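PDB 4A0S: octenoyl-CoA reductase/carboxylase from Streptomyces sp., which probably catalyses the NADPH-dependent reductive carboxylation of 2-octenoyl-CoA, providing an extender unit for cinnabaramide polyketide biosynthesis. Local coordinates for residues A386-P389 with E395-R398; E54-E59 with Q108-L113; R129-G134 with L184-A189; E59-E64 with A103-Q108. All coordinates share one frame; numbering follows the deposited sequence.

Interaction 1: residues A386-P389 with E395-R398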
loop_
_atom_site.group_PDB
_atom_site.type_symbol
_atom_site.label_atom_id
_atom_site.label_comp_id
_atom_site.label_asym_id
_atom_site.label_seq_id
_atom_site.Cartn_x
_atom_site.Cartn_y
_atom_site.Cartn_z
ATOM N N ALA A 386 27.435 -3.052 26.398
ATOM C CA ALA A 386 27.877 -3.700 27.618
ATOM C C ALA A 386 27.560 -5.170 27.528
ATOM O O ALA A 386 26.635 -5.576 26.829
ATOM C CB ALA A 386 27.199 -3.071 28.842
ATOM N N VAL A 387 28.359 -5.975 28.212
ATOM C CA VAL A 387 28.143 -7.404 28.226
ATOM C C VAL A 387 28.226 -7.834 29.677
ATOM O O VAL A 387 29.108 -7.399 30.401
ATOM C CB VAL A 387 29.219 -8.147 27.395
ATOM C CG1 VAL A 387 28.880 -9.621 27.292
ATOM C CG2 VAL A 387 29.374 -7.519 26.015
ATOM N N TYR A 388 27.277 -8.651 30.113
ATOM C CA TYR A 388 27.306 -9.222 31.442
ATOM C C TYR A 388 27.254 -10.716 31.284
ATOM O O TYR A 388 26.596 -11.207 30.359
ATOM C CB TYR A 388 26.078 -8.783 32.234
ATOM C CG TYR A 388 26.128 -7.363 32.666
ATOM C CD1 TYR A 388 25.817 -6.333 31.779
ATOM C CD2 TYR A 388 26.503 -7.031 33.968
ATOM C CE1 TYR A 388 25.883 -5.012 32.174
ATOM C CE2 TYR A 388 26.565 -5.718 34.378
ATOM C CZ TYR A 388 26.255 -4.714 33.481
ATOM O OH TYR A 388 26.313 -3.410 33.892
ATOM N N PRO A 389 27.928 -11.450 32.178
ATOM C CA PRO A 389 27.696 -12.876 32.197
ATOM C C PRO A 389 26.284 -13.152 32.681
ATOM O O PRO A 389 25.662 -12.306 33.362
ATOM C CB PRO A 389 28.686 -13.372 33.241
ATOM C CG PRO A 389 28.853 -12.223 34.167
ATOM C CD PRO A 389 28.832 -11.025 33.273
ATOM N N GLU A 395 21.667 -7.887 37.292
ATOM C CA GLU A 395 22.267 -6.563 37.291
ATOM C C GLU A 395 22.100 -5.948 35.927
ATOM O O GLU A 395 21.702 -4.795 35.808
ATOM C CB GLU A 395 23.756 -6.659 37.625
ATOM C CG GLU A 395 24.483 -5.324 37.671
ATOM C CD GLU A 395 23.862 -4.348 38.649
ATOM O OE1 GLU A 395 23.272 -4.781 39.669
ATOM O OE2 GLU A 395 23.951 -3.137 38.382
ATOM N N ALA A 396 22.390 -6.731 34.893
ATOM C CA ALA A 396 22.207 -6.274 33.516
ATOM C C ALA A 396 20.797 -5.746 33.344
ATOM O O ALA A 396 20.590 -4.660 32.825
ATOM C CB ALA A 396 22.496 -7.391 32.539
ATOM N N CYS A 397 19.830 -6.514 33.828
ATOM C CA CYS A 397 18.427 -6.131 33.800
ATOM C C CYS A 397 18.159 -4.845 34.579
ATOM O O CYS A 397 17.499 -3.926 34.082
ATOM C CB CYS A 397 17.585 -7.264 34.352
ATOM S SG CYS A 397 15.902 -7.175 33.823
ATOM N N ARG A 398 18.698 -4.782 35.796
ATOM C CA ARG A 398 18.611 -3.588 36.617
ATOM C C ARG A 398 19.196 -2.396 35.875
ATOM O O ARG A 398 18.645 -1.300 35.917
ATOM C CB ARG A 398 19.369 -3.821 37.927
ATOM C CG ARG A 398 19.350 -2.661 38.905
ATOM C CD ARG A 398 17.944 -2.394 39.390
ATOM N NE ARG A 398 17.926 -1.434 40.483
ATOM C CZ ARG A 398 16.831 -0.825 40.930
ATOM N NH1 ARG A 398 15.652 -1.064 40.365
ATOM N NH2 ARG A 398 16.922 0.035 41.936
HETATM O O HOH W 1 26.526 -3.037 36.376
#

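Interaction 2: residues E54-E59 with Q108-L113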
loop_
_atom_site.group_PDB
_atom_site.type_symbol
_atom_site.label_atom_id
_atom_site.label_comp_id
_atom_site.label_asym_id
_atom_site.label_seq_id
_atom_site.Cartn_x
_atom_site.Cartn_y
_atom_site.Cartn_z
ATOM N N GLU A 54 18.870 -23.840 38.047
ATOM C CA GLU A 54 18.485 -24.917 37.162
ATOM C C GLU A 54 16.976 -24.993 37.022
ATOM O O GLU A 54 16.234 -24.900 37.995
ATOM C CB GLU A 54 19.031 -26.258 37.665
ATOM C CG GLU A 54 20.563 -26.371 37.705
ATOM C CD GLU A 54 21.211 -26.265 36.332
ATOM O OE1 GLU A 54 20.898 -27.097 35.455
ATOM O OE2 GLU A 54 22.043 -25.351 36.126
ATOM N N VAL A 55 16.524 -25.152 35.789
ATOM C CA VAL A 55 15.124 -25.369 35.529
ATOM C C VAL A 55 15.023 -26.625 34.672
ATOM O O VAL A 55 15.971 -26.965 33.964
ATOM C CB VAL A 55 14.453 -24.159 34.799
ATOM C CG1 VAL A 55 14.465 -22.910 35.667
ATOM C CG2 VAL A 55 15.133 -23.903 33.477
ATOM N N PRO A 56 13.882 -27.321 34.729
ATOM C CA PRO A 56 13.744 -28.537 33.935
ATOM C C PRO A 56 13.857 -28.245 32.450
ATOM O O PRO A 56 13.268 -27.279 31.964
ATOM C CB PRO A 56 12.327 -28.998 34.263
ATOM C CG PRO A 56 12.103 -28.483 35.659
ATOM C CD PRO A 56 12.739 -27.130 35.643
ATOM N N MET A 57 14.621 -29.071 31.742
ATOM C CA MET A 57 14.622 -29.057 30.284
ATOM C C MET A 57 13.264 -29.550 29.769
ATOM O O MET A 57 12.894 -30.686 30.060
ATOM C CB MET A 57 15.709 -29.986 29.762
ATOM C CG MET A 57 15.754 -30.106 28.260
ATOM S SD MET A 57 16.176 -28.534 27.468
ATOM C CE MET A 57 17.917 -28.401 27.827
ATOM N N PRO A 58 12.535 -28.720 28.989
ATOM C CA PRO A 58 11.257 -29.223 28.478
ATOM C C PRO A 58 11.454 -30.162 27.306
ATOM O O PRO A 58 12.542 -30.216 26.724
ATOM C CB PRO A 58 10.553 -27.953 27.998
ATOM C CG PRO A 58 11.663 -27.080 27.553
ATOM C CD PRO A 58 12.783 -27.337 28.536
ATOM N N GLU A 59 10.407 -30.907 26.988
ATOM C CA GLU A 59 10.376 -31.711 25.796
ATOM C C GLU A 59 10.193 -30.794 24.588
ATOM O O GLU A 59 9.420 -29.816 24.615
ATOM C CB GLU A 59 9.261 -32.732 25.895
ATOM C CG GLU A 59 9.094 -33.644 24.697
ATOM C CD GLU A 59 7.873 -34.543 24.825
ATOM O OE1 GLU A 59 7.018 -34.290 25.705
ATOM O OE2 GLU A 59 7.771 -35.506 24.036
ATOM N N GLN A 108 4.521 -23.125 33.763
ATOM C CA GLN A 108 5.464 -23.642 34.729
ATOM C C GLN A 108 5.525 -22.670 35.905
ATOM O O GLN A 108 5.217 -21.482 35.728
ATOM C CB GLN A 108 6.851 -23.763 34.075
ATOM C CG GLN A 108 6.947 -24.797 32.955
ATOM C CD GLN A 108 6.522 -26.191 33.392
ATOM O OE1 GLN A 108 6.594 -26.527 34.581
ATOM N NE2 GLN A 108 6.068 -27.009 32.440
ATOM N N PRO A 109 5.922 -23.162 37.105
ATOM C CA PRO A 109 6.094 -22.300 38.278
ATOM C C PRO A 109 7.312 -21.373 38.146
ATOM O O PRO A 109 7.559 -20.531 39.018
ATOM C CB PRO A 109 6.304 -23.292 39.436
ATOM C CG PRO A 109 6.236 -24.658 38.873
ATOM C CD PRO A 109 6.304 -24.560 37.380
ATOM N N TYR A 110 8.059 -21.543 37.060
ATOM C CA TYR A 110 9.202 -20.713 36.737
ATOM C C TYR A 110 8.958 -20.160 35.346
ATOM O O TYR A 110 8.253 -20.773 34.534
ATOM C CB TYR A 110 10.497 -21.536 36.754
ATOM C CG TYR A 110 10.478 -22.716 35.809
ATOM C CD1 TYR A 110 9.929 -23.943 36.194
ATOM C CD2 TYR A 110 11.001 -22.599 34.516
ATOM C CE1 TYR A 110 9.902 -25.035 35.302
ATOM C CE2 TYR A 110 10.982 -23.681 33.629
ATOM C CZ TYR A 110 10.434 -24.884 34.028
ATOM O OH TYR A 110 10.428 -25.934 33.140
ATOM N N HIS A 111 9.522 -18.991 35.079
ATOM C CA HIS A 111 9.478 -18.448 33.753
ATOM C C HIS A 111 10.869 -18.059 33.314
ATOM O O HIS A 111 11.461 -17.135 33.871
ATOM C CB HIS A 111 8.564 -17.246 33.685
ATOM C CG HIS A 111 8.418 -16.703 32.304
ATOM N ND1 HIS A 111 7.760 -15.525 32.036
ATOM C CD2 HIS A 111 8.836 -17.187 31.108
ATOM C CE1 HIS A 111 7.779 -15.309 30.732
ATOM N NE2 HIS A 111 8.430 -16.300 30.149
ATOM N N VAL A 112 11.374 -18.770 32.311
ATOM C CA VAL A 112 12.671 -18.455 31.737
ATOM C C VAL A 112 12.535 -17.336 30.715
ATOM O O VAL A 112 11.943 -17.503 29.654
ATOM C CB VAL A 112 13.340 -19.677 31.130
ATOM C CG1 VAL A 112 14.753 -19.308 30.626
ATOM C CG2 VAL A 112 13.384 -20.823 32.174
ATOM N N LEU A 113 13.111 -16.197 31.075
ATOM C CA LEU A 113 13.011 -14.952 30.312
ATOM C C LEU A 113 14.038 -14.896 29.206
ATOM O O LEU A 113 14.862 -15.787 29.090
ATOM C CB LEU A 113 13.237 -13.769 31.250
ATOM C CG LEU A 113 12.374 -13.747 32.510
ATOM C CD1 LEU A 113 12.617 -12.436 33.198
ATOM C CD2 LEU A 113 10.865 -13.926 32.201
HETATM O O HOH W 2 13.082 -24.966 31.270
#

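Interaction 3: residues R129-G134 with L184-A189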
loop_
_atom_site.group_PDB
_atom_site.type_symbol
_atom_site.label_atom_id
_atom_site.label_comp_id
_atom_site.label_asym_id
_atom_site.label_seq_id
_atom_site.Cartn_x
_atom_site.Cartn_y
_atom_site.Cartn_z
ATOM N N ARG A 129 12.750 -28.148 9.529
ATOM C CA ARG A 129 13.491 -28.267 8.298
ATOM C C ARG A 129 14.803 -27.528 8.360
ATOM O O ARG A 129 14.919 -26.505 9.029
ATOM C CB ARG A 129 12.658 -27.725 7.145
ATOM C CG ARG A 129 11.491 -28.641 6.874
ATOM C CD ARG A 129 10.632 -28.162 5.764
ATOM N NE ARG A 129 9.722 -27.115 6.187
ATOM C CZ ARG A 129 8.635 -27.288 6.941
ATOM N NH1 ARG A 129 8.295 -28.486 7.423
ATOM N NH2 ARG A 129 7.891 -26.238 7.238
ATOM N N ARG A 130 15.788 -28.097 7.672
ATOM C CA ARG A 130 17.018 -27.411 7.283
ATOM C C ARG A 130 17.995 -27.179 8.420
ATOM O O ARG A 130 19.178 -27.499 8.279
ATOM C CB ARG A 130 16.726 -26.123 6.501
ATOM C CG ARG A 130 16.044 -26.360 5.163
ATOM C CD ARG A 130 15.784 -25.026 4.464
ATOM N NE ARG A 130 14.762 -24.224 5.142
ATOM C CZ ARG A 130 13.448 -24.408 5.023
ATOM N NH1 ARG A 130 12.972 -25.380 4.256
ATOM N NH2 ARG A 130 12.604 -23.620 5.678
ATOM N N TRP A 131 17.534 -26.637 9.539
ATOM C CA TRP A 131 18.426 -26.458 10.686
ATOM C C TRP A 131 18.972 -27.776 11.158
ATOM O O TRP A 131 18.307 -28.811 11.105
ATOM C CB TRP A 131 17.727 -25.789 11.864
ATOM C CG TRP A 131 17.240 -24.475 11.501
ATOM C CD1 TRP A 131 15.946 -24.110 11.323
ATOM C CD2 TRP A 131 18.033 -23.334 11.198
ATOM N NE1 TRP A 131 15.875 -22.797 10.948
ATOM C CE2 TRP A 131 17.144 -22.292 10.867
ATOM C CE3 TRP A 131 19.409 -23.080 11.195
ATOM C CZ2 TRP A 131 17.586 -21.011 10.526
ATOM C CZ3 TRP A 131 19.852 -21.808 10.846
ATOM C CH2 TRP A 131 18.949 -20.795 10.519
ATOM N N LYS A 132 20.199 -27.740 11.631
ATOM C CA LYS A 132 20.781 -28.947 12.156
ATOM C C LYS A 132 21.666 -28.570 13.337
ATOM O O LYS A 132 22.110 -27.430 13.437
ATOM C CB LYS A 132 21.551 -29.666 11.050
ATOM C CG LYS A 132 22.667 -28.844 10.471
ATOM C CD LYS A 132 23.195 -29.512 9.207
ATOM C CE LYS A 132 24.370 -28.737 8.648
ATOM N NZ LYS A 132 23.927 -27.426 8.081
ATOM N N PRO A 133 21.885 -29.513 14.260
ATOM C CA PRO A 133 22.774 -29.231 15.378
ATOM C C PRO A 133 24.128 -28.695 14.892
ATOM O O PRO A 133 24.684 -29.212 13.920
ATOM C CB PRO A 133 22.916 -30.599 16.037
ATOM C CG PRO A 133 21.595 -31.265 15.748
ATOM C CD PRO A 133 21.293 -30.861 14.354
ATOM N N GLY A 134 24.632 -27.660 15.564
ATOM C CA GLY A 134 25.854 -26.990 15.156
ATOM C C GLY A 134 25.627 -25.676 14.421
ATOM O O GLY A 134 26.525 -24.848 14.318
ATOM N N LEU A 184 14.122 -18.744 14.031
ATOM C CA LEU A 184 15.542 -18.910 13.733
ATOM C C LEU A 184 15.996 -18.232 12.464
ATOM O O LEU A 184 15.347 -18.357 11.412
ATOM C CB LEU A 184 15.882 -20.395 13.620
ATOM C CG LEU A 184 15.827 -21.161 14.935
ATOM C CD1 LEU A 184 16.091 -22.607 14.678
ATOM C CD2 LEU A 184 16.872 -20.620 15.905
ATOM N N LEU A 185 17.145 -17.566 12.565
ATOM C CA LEU A 185 17.842 -17.039 11.410
ATOM C C LEU A 185 19.318 -17.367 11.561
ATOM O O LEU A 185 19.801 -17.506 12.685
ATOM C CB LEU A 185 17.645 -15.534 11.305
ATOM C CG LEU A 185 16.218 -15.080 11.007
ATOM C CD1 LEU A 185 16.098 -13.559 11.163
ATOM C CD2 LEU A 185 15.775 -15.593 9.616
ATOM N N PRO A 186 20.033 -17.489 10.437
ATOM C CA PRO A 186 21.470 -17.688 10.571
ATOM C C PRO A 186 22.104 -16.486 11.243
ATOM O O PRO A 186 21.819 -15.328 10.893
ATOM C CB PRO A 186 21.960 -17.821 9.126
ATOM C CG PRO A 186 20.894 -17.266 8.279
ATOM C CD PRO A 186 19.597 -17.469 9.021
ATOM N N LYS A 187 22.914 -16.765 12.242
ATOM C CA LYS A 187 23.663 -15.724 12.914
ATOM C C LYS A 187 24.589 -15.051 11.912
ATOM O O LYS A 187 25.272 -15.731 11.150
ATOM C CB LYS A 187 24.485 -16.341 14.037
ATOM C CG LYS A 187 25.451 -15.382 14.695
ATOM C CD LYS A 187 26.394 -16.158 15.573
ATOM C CE LYS A 187 27.679 -15.371 15.830
ATOM N NZ LYS A 187 28.532 -15.265 14.597
ATOM N N PRO A 188 24.606 -13.704 11.904
ATOM C CA PRO A 188 25.565 -12.970 11.093
ATOM C C PRO A 188 26.968 -13.451 11.453
ATOM O O PRO A 188 27.387 -13.340 12.606
ATOM C CB PRO A 188 25.362 -11.533 11.549
ATOM C CG PRO A 188 23.939 -11.483 11.926
ATOM C CD PRO A 188 23.682 -12.799 12.606
ATOM N N ALA A 189 27.663 -14.031 10.483
ATOM C CA ALA A 189 28.914 -14.750 10.754
ATOM C C ALA A 189 30.058 -13.882 11.335
ATOM O O ALA A 189 30.910 -14.372 12.077
ATOM C CB ALA A 189 29.369 -15.490 9.505
#

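Interaction 4: residues E59-E64 with A103-Q108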
loop_
_atom_site.group_PDB
_atom_site.type_symbol
_atom_site.label_atom_id
_atom_site.label_comp_id
_atom_site.label_asym_id
_atom_site.label_seq_id
_atom_site.Cartn_x
_atom_site.Cartn_y
_atom_site.Cartn_z
ATOM N N GLU A 59 10.407 -30.907 26.988
ATOM C CA GLU A 59 10.376 -31.711 25.796
ATOM C C GLU A 59 10.193 -30.794 24.588
ATOM O O GLU A 59 9.420 -29.816 24.615
ATOM C CB GLU A 59 9.261 -32.732 25.895
ATOM C CG GLU A 59 9.094 -33.644 24.697
ATOM C CD GLU A 59 7.873 -34.543 24.825
ATOM O OE1 GLU A 59 7.018 -34.290 25.705
ATOM O OE2 GLU A 59 7.771 -35.506 24.036
ATOM N N LEU A 60 10.949 -31.100 23.547
ATOM C CA LEU A 60 10.930 -30.315 22.330
ATOM C C LEU A 60 9.727 -30.680 21.455
ATOM O O LEU A 60 9.482 -31.840 21.174
ATOM C CB LEU A 60 12.222 -30.593 21.581
ATOM C CG LEU A 60 12.836 -29.493 20.740
ATOM C CD1 LEU A 60 13.070 -28.223 21.580
ATOM C CD2 LEU A 60 14.110 -30.065 20.186
ATOM N N ALA A 61 8.970 -29.679 21.040
ATOM C CA ALA A 61 7.839 -29.880 20.130
ATOM C C ALA A 61 8.395 -30.161 18.750
ATOM O O ALA A 61 9.554 -29.882 18.496
ATOM C CB ALA A 61 6.958 -28.633 20.104
ATOM N N PRO A 62 7.569 -30.702 17.841
ATOM C CA PRO A 62 8.169 -31.097 16.565
ATOM C C PRO A 62 8.625 -29.929 15.692
ATOM O O PRO A 62 9.455 -30.120 14.799
ATOM C CB PRO A 62 7.054 -31.881 15.865
ATOM C CG PRO A 62 5.797 -31.463 16.563
ATOM C CD PRO A 62 6.176 -31.153 17.966
ATOM N N ASP A 63 8.100 -28.738 15.950
ATOM C CA ASP A 63 8.420 -27.582 15.125
ATOM C C ASP A 63 9.432 -26.713 15.879
ATOM O O ASP A 63 9.712 -25.586 15.488
ATOM C CB ASP A 63 7.162 -26.778 14.857
ATOM C CG ASP A 63 6.568 -26.198 16.129
ATOM O OD1 ASP A 63 6.727 -26.817 17.216
ATOM O OD2 ASP A 63 5.953 -25.109 16.058
ATOM N N GLU A 64 9.987 -27.256 16.953
ATOM C CA GLU A 64 10.873 -26.468 17.794
ATOM C C GLU A 64 12.317 -26.873 17.679
ATOM O O GLU A 64 12.637 -27.969 17.238
ATOM C CB GLU A 64 10.452 -26.573 19.244
ATOM C CG GLU A 64 9.306 -25.665 19.603
ATOM C CD GLU A 64 8.736 -25.992 20.966
ATOM O OE1 GLU A 64 9.274 -26.887 21.651
ATOM O OE2 GLU A 64 7.732 -25.366 21.361
ATOM N N ALA A 103 1.562 -26.534 23.840
ATOM C CA ALA A 103 1.593 -25.248 24.545
ATOM C C ALA A 103 1.600 -25.398 26.059
ATOM O O ALA A 103 2.076 -24.506 26.753
ATOM C CB ALA A 103 0.449 -24.345 24.107
ATOM N N THR A 104 1.092 -26.518 26.576
ATOM C CA THR A 104 0.927 -26.616 28.036
ATOM C C THR A 104 2.278 -26.553 28.743
ATOM O O THR A 104 2.351 -26.154 29.884
ATOM C CB THR A 104 0.136 -27.873 28.525
ATOM O OG1 THR A 104 0.985 -29.016 28.488
ATOM C CG2 THR A 104 -1.097 -28.118 27.689
ATOM N N ARG A 105 3.345 -26.928 28.045
ATOM C CA ARG A 105 4.693 -26.875 28.618
ATOM C C ARG A 105 5.061 -25.501 29.142
ATOM O O ARG A 105 5.816 -25.395 30.103
ATOM C CB ARG A 105 5.749 -27.307 27.608
ATOM C CG ARG A 105 5.692 -28.780 27.187
ATOM C CD ARG A 105 6.542 -28.911 25.933
ATOM N NE ARG A 105 6.131 -27.884 24.966
ATOM C CZ ARG A 105 6.911 -27.322 24.054
ATOM N NH1 ARG A 105 8.189 -27.671 23.936
ATOM N NH2 ARG A 105 6.397 -26.411 23.250
ATOM N N HIS A 106 4.509 -24.458 28.522
ATOM C CA HIS A 106 4.831 -23.087 28.888
ATOM C C HIS A 106 4.380 -22.704 30.280
ATOM O O HIS A 106 4.940 -21.791 30.885
ATOM C CB HIS A 106 4.263 -22.122 27.855
ATOM C CG HIS A 106 4.948 -22.254 26.555
ATOM N ND1 HIS A 106 6.175 -21.677 26.319
ATOM C CD2 HIS A 106 4.663 -23.009 25.473
ATOM C CE1 HIS A 106 6.589 -22.024 25.115
ATOM N NE2 HIS A 106 5.692 -22.836 24.586
ATOM N N ASP A 107 3.393 -23.432 30.787
ATOM C CA ASP A 107 2.831 -23.108 32.079
ATOM C C ASP A 107 3.613 -23.866 33.140
ATOM O O ASP A 107 3.437 -25.065 33.356
ATOM C CB ASP A 107 1.325 -23.373 32.096
ATOM C CG ASP A 107 0.709 -23.193 33.466
ATOM O OD1 ASP A 107 1.316 -22.531 34.346
ATOM O OD2 ASP A 107 -0.410 -23.707 33.645
ATOM N N GLN A 108 4.521 -23.125 33.763
ATOM C CA GLN A 108 5.464 -23.642 34.729
ATOM C C GLN A 108 5.525 -22.670 35.905
ATOM O O GLN A 108 5.217 -21.482 35.728
ATOM C CB GLN A 108 6.851 -23.763 34.075
ATOM C CG GLN A 108 6.947 -24.797 32.955
ATOM C CD GLN A 108 6.522 -26.191 33.392
ATOM O OE1 GLN A 108 6.594 -26.527 34.581
ATOM N NE2 GLN A 108 6.068 -27.009 32.440
#

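Interaction 1: residues A386-P389 with E395-R398
A beta-alpha-beta unit frames this contact: strand 384-389 leads into helix 393-401, and the chain then returns as strand 408-412, parallel to the first. Tyr388 of the strand bridges to the helix, where Ala396 and Glu395 receive its ring. The methyl of Ala396 lies over one face of the phenol as a CH-pi contact, with CB 4.0 Å from the ring centroid and 30° off the normal. Ala396 CB is displaced toward the CG-CD1 side of the ring, 3.6 Å from Tyr388 CD1, while the Ala396 CA sits above the ring centre on the same face. Tyr388 CG stands anti to its own carbonyl carbon (chi1 -73°), which carries the ring out to the helix. Strand 408-412 completes the packing, since Val409 touches both Tyr388 and Ala396. Farther out, Glu395 bends at chi2 and its CG reaches Tyr388 CE2 at 3.9 Å, with the carboxylate plane turned 47° from the ring. Its OE1 forms a salt bridge with Arg47, so the acid has a second partner. A water links the two polar ends: it lies in the ring plane 2.5 Å from Tyr388 OH and donates a long 3.3 Å bond to Glu395 OE2.

Interaction 2: residues E54-E59 with Q108-L113
Two short strands of one antiparallel sheet, 54-56 and 110-112, meet here through side chains rather than as neighbouring strands, for each pairs with strand 24-31. Their axes run 8.9 Å apart at closest and stand 101° to one another; side chains, chiefly Tyr110, span the gap. The aromatic contact is a CH-pi one: Val55 CB lies over one face of the Tyr110 ring, 4.0 Å from its centroid and 25° off the normal. Gln108 CB covers the opposite face, and the phenol is thus sandwiched between a residue across the contact and one from its own chain segment. A chi1 of 57°, CG between backbone N and carbonyl carbon, sets the Tyr110 ring there. Among polar atoms, Tyr110 OH comes within 3.4 Å of Pro56 O, at the outer end of the ring. Purely apolar contacts do the rest. Pro56 CD approaches the ring obliquely, 3.5 Å from Tyr110 CE1. Were Tyr110 an alanine, the space between Val55 and Gln108 would probably be left unfilled and Pro56 CD would lose its ring partner. Val55 splits its branches, CG1 resting 3.7 Å from Tyr110 CD2 while CG2 meets Val112 CG2 at 3.8 Å.

Interaction 3: residues R129-G134 with L184-A189
Lys187 NZ, gripped by the carbonyl oxygens of Pro188, Leu191 and Gly421, anchors the chain just beyond strand 184-186, whose Leu184 and Pro186 pack on Trp131. The bond from Lys187 NZ to Pro188 O is 3.0 Å long and arrives from above the carbonyl plane; Trp193 adds a cation-pi contact to the same ammonium. On the other segment, Trp131 N bonds to Arg129 O at 2.7 Å, closing a gamma turn at Arg130 that presents the indole to the strand. On one indole face, Leu184 CD1 sits 3.7 Å from the centroid of the five-membered ring of Trp131, only 10° off the normal, a well-centred CH-pi contact. Leu184 CB follows along the same face, 3.6 Å from Trp131 CE2, toward the six-membered ring. CG anti to the carbonyl carbon (chi1 -70°) sends Leu184 CD1 over the five-membered ring, while CB is placed there by the backbone. The far end of the ring meets the strand differently, edge-on: Trp131 CH2 touches Pro186 N at 3.5 Å and Pro186 CD at 3.7 Å, near the ring plane. Val137 of strand 136-139 touches both Trp131 and Leu184, while Arg129 and Arg130 form salt bridges with Asp145 of the second subunit. The contact itself is therefore apolar, fastening the 129-134 loop to a strand of the mixed sheet by dispersion and shape, while charged groups beside it secure the loop to its neighbour.

Interaction 4: residues E59-E64 with A103-Q108
Charge comes first: Arg105 grips Glu64 end-on with two nitrogens, one to each carboxylate oxygen. Arg105 NH2 reaches Glu64 OE2 at 2.5 Å with a nearly straight N-H (173°), and Arg105 NH1 reaches Glu64 OE1 at 2.6 Å on its syn lone pair. Carboxylate and guanidinium are 24° apart, close to coplanar, which suits a two-point bridge. The Glu64 chain is extended beyond CG, whereas Arg105 bends at chi3 (-51°) to meet it.

Hydrogen bonds to the backbone widen the grip. Arg105 NH1 also donates to Glu59 O at 2.6 Å, nearly along the C=O axis, so one nitrogen joins both a carbonyl and the acid. Glu64 OE1 in turn accepts from Ala61 N at 2.9 Å, that donor standing above the carboxylate plane; two N-H groups thus fix this oxygen. Glu64 N to Ala61 O closes the type I turn 61-64, and Gln108 NE2 bonds to Arg105 O on the opposite segment. Outside, Trp102 O takes Arg105 NE.

Packing is slight: Ala61 CB lies over one guanidinium face, 3.9 Å from Arg105 NH2. A leucine at Arg105 would probably leave the buried Glu64 carboxylate without its countercharge and Glu59 O without this donor, loosening the turn from the 3-10 segment.

Here a buried acid at the start of strand 64-73 and its turn are clamped by an arginine from a 3-10 segment, a structural salt bridge joining two loops of the GroES-like domain, away from the annotated sites.

Interactions 2 and 4 are neighbours, their centres about 10 Å apart, and share Glu59 and Gln108: 59-64 continues from 54-59, while 103-108 runs into 108-113, so interaction 4 falls within the span that interaction 2 brackets. Interaction 3 follows along the chain, its centre about 20 Å from that of interaction 4, and both border the second subunit. Interaction 1 comes last along the chain, with its centre about 21 Å from that of interaction 2. Its strand 384-389 and strand 184-186 of interaction 3 belong to the same mixed sheet. Late and early parts of the chain are thereby combined in one enoyl reductase unit.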